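Local coordinates for thylakoid lumenal 15 kDa protein 1, chloroplastic (Arabidopsis thaliana, PDB 3N90) that is of unknown function but folds as a pentapeptide repeat protein, a right-handed quadrilateral beta helix, in the lumen of the chloroplast thylakoid, at residues G106-D111 with A131-A136. The protein carries 2 engineered substitutions. Numbering follows the deposited sequence.
Sequences GADFTD and ATTGNA
Asp-108 reaches across to Thr-133 and Asn-135 with one carboxylate oxygen, OD2, which takes a hydrogen bond from each. The hydroxyl of Thr-133 gives the shorter one, OG1 to Asp-108 OD2 2.7 Å, on the anti lone pair; Asn-135 ND2 donates to the syn lone pair of the same OD2 at 3.1 Å. The amide meets this oxygen almost in its own plane, although carboxylate and amide planes are turned 68° against each other. With CG anti to the backbone N (chi1 -168°), the carboxylate of Asp-108 is set where OD2 meets Thr-133 and Asn-135, while its other oxygen, OD1, stays with its own segment: Thr-110 N to Asp-108 OD1, 3.0 Å, closes an Asx turn, and Thr-110 OG1 adds a second bond to OD1 at 2.9 Å. Four donors thus fix the tilt of the buried carboxylate. Thr-133 OG1 also accepts from Asn-135 N at 3.2 Å, an ST turn linking the two residues that donate to OD2. With an alanine here in place of Asp-108, Thr-133 OG1 and Asn-135 ND2 would probably lose their shared acceptor, and Thr-110 N and OG1 theirs, undoing the Asx turn. Nearby, Asn-130 ND2 bonds to Gly-106 O. The arrangement ties the loop between helix 116-125 and helix 137-140 onto the C-terminal end of the right-handed quadrilateral beta helix of pentapeptide repeats.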
loop_
_atom_site.group_PDB
_atom_site.type_symbol
_atom_site.label_atom_id
_atom_site.label_comp_id
_atom_site.label_asym_id
_atom_site.label_seq_id
_atom_site.Cartn_x
_atom_site.Cartn_y
_atom_site.Cartn_z
ATOM N N GLY A 106 -8.151 -6.874 7.232
ATOM C CA GLY A 106 -9.188 -6.245 6.413
ATOM C C GLY A 106 -8.667 -5.630 5.125
ATOM O O GLY A 106 -9.397 -4.962 4.408
ATOM N N ALA A 107 -7.403 -5.884 4.781
ATOM C CA ALA A 107 -6.906 -5.461 3.467
ATOM C C ALA A 107 -7.559 -6.229 2.303
ATOM O O ALA A 107 -7.850 -7.426 2.408
ATOM C CB ALA A 107 -5.374 -5.603 3.410
ATOM N N ASP A 108 -7.765 -5.578 1.180
ATOM C CA ASP A 108 -8.348 -6.273 0.045
ATOM C C ASP A 108 -7.351 -6.500 -1.099
ATOM O O ASP A 108 -6.962 -5.575 -1.806
ATOM C CB ASP A 108 -9.638 -5.539 -0.408
ATOM C CG ASP A 108 -10.467 -6.337 -1.385
ATOM O OD1 ASP A 108 -9.895 -7.071 -2.215
ATOM O OD2 ASP A 108 -11.715 -6.179 -1.348
ATOM N N PHE A 109 -6.953 -7.769 -1.300
ATOM C CA PHE A 109 -5.970 -8.136 -2.297
ATOM C C PHE A 109 -6.559 -8.753 -3.601
ATOM O O PHE A 109 -5.868 -9.484 -4.287
ATOM C CB PHE A 109 -4.929 -9.106 -1.679
ATOM C CG PHE A 109 -4.006 -8.475 -0.657
ATOM C CD1 PHE A 109 -2.793 -7.930 -1.074
ATOM C CD2 PHE A 109 -4.311 -8.489 0.702
ATOM C CE1 PHE A 109 -1.889 -7.362 -0.139
ATOM C CE2 PHE A 109 -3.440 -7.930 1.653
ATOM C CZ PHE A 109 -2.212 -7.359 1.230
ATOM N N THR A 110 -7.815 -8.442 -3.941
ATOM C CA THR A 110 -8.390 -8.888 -5.242
ATOM C C THR A 110 -7.575 -8.639 -6.471
ATOM O O THR A 110 -7.127 -7.505 -6.738
ATOM C CB THR A 110 -9.754 -8.225 -5.516
ATOM O OG1 THR A 110 -10.683 -8.679 -4.558
ATOM C CG2 THR A 110 -10.253 -8.554 -6.942
ATOM N N ASP A 111 -7.424 -9.690 -7.278
ATOM C CA ASP A 111 -6.684 -9.633 -8.532
ATOM C C ASP A 111 -5.274 -9.097 -8.348
ATOM O O ASP A 111 -4.661 -8.624 -9.302
ATOM C CB ASP A 111 -7.386 -8.764 -9.578
ATOM C CG ASP A 111 -8.519 -9.449 -10.254
ATOM O OD1 ASP A 111 -8.679 -10.687 -10.116
ATOM O OD2 ASP A 111 -9.253 -8.714 -10.945
ATOM N N ALA A 131 -13.465 -2.969 5.804
ATOM C CA ALA A 131 -14.516 -2.015 6.256
ATOM C C ALA A 131 -15.223 -1.363 5.090
ATOM O O ALA A 131 -16.340 -0.859 5.248
ATOM C CB ALA A 131 -13.934 -0.932 7.146
ATOM N N THR A 132 -14.550 -1.350 3.938
ATOM C CA THR A 132 -15.031 -0.698 2.716
ATOM C C THR A 132 -15.724 -1.655 1.770
ATOM O O THR A 132 -16.823 -1.367 1.309
ATOM C CB THR A 132 -13.885 0.111 1.972
ATOM O OG1 THR A 132 -13.502 1.230 2.780
ATOM C CG2 THR A 132 -14.323 0.591 0.603
ATOM N N THR A 133 -15.113 -2.809 1.496
ATOM C CA THR A 133 -15.644 -3.709 0.467
ATOM C C THR A 133 -16.385 -4.948 1.013
ATOM O O THR A 133 -17.083 -5.625 0.274
ATOM C CB THR A 133 -14.559 -4.226 -0.536
ATOM O OG1 THR A 133 -13.676 -5.137 0.137
ATOM C CG2 THR A 133 -13.764 -3.072 -1.188
ATOM N N GLY A 134 -16.211 -5.272 2.279
ATOM C CA GLY A 134 -16.825 -6.507 2.773
ATOM C C GLY A 134 -16.305 -7.766 2.057
ATOM O O GLY A 134 -16.961 -8.827 2.053
ATOM N N ASN A 135 -15.148 -7.647 1.408
ATOM C CA ASN A 135 -14.423 -8.827 0.930
ATOM C C ASN A 135 -13.568 -9.378 2.076
ATOM O O ASN A 135 -13.048 -8.628 2.917
ATOM C CB ASN A 135 -13.609 -8.525 -0.326
ATOM C CG ASN A 135 -14.442 -8.522 -1.572
ATOM O OD1 ASN A 135 -15.511 -9.156 -1.617
ATOM N ND2 ASN A 135 -13.966 -7.831 -2.612
ATOM N N ALA A 136 -13.461 -10.698 2.170
ATOM C CA ALA A 136 -12.714 -11.259 3.288
ATOM C C ALA A 136 -11.257 -11.356 2.855
ATOM O O ALA A 136 -10.980 -11.834 1.750
ATOM C CB ALA A 136 -13.260 -12.633 3.679
#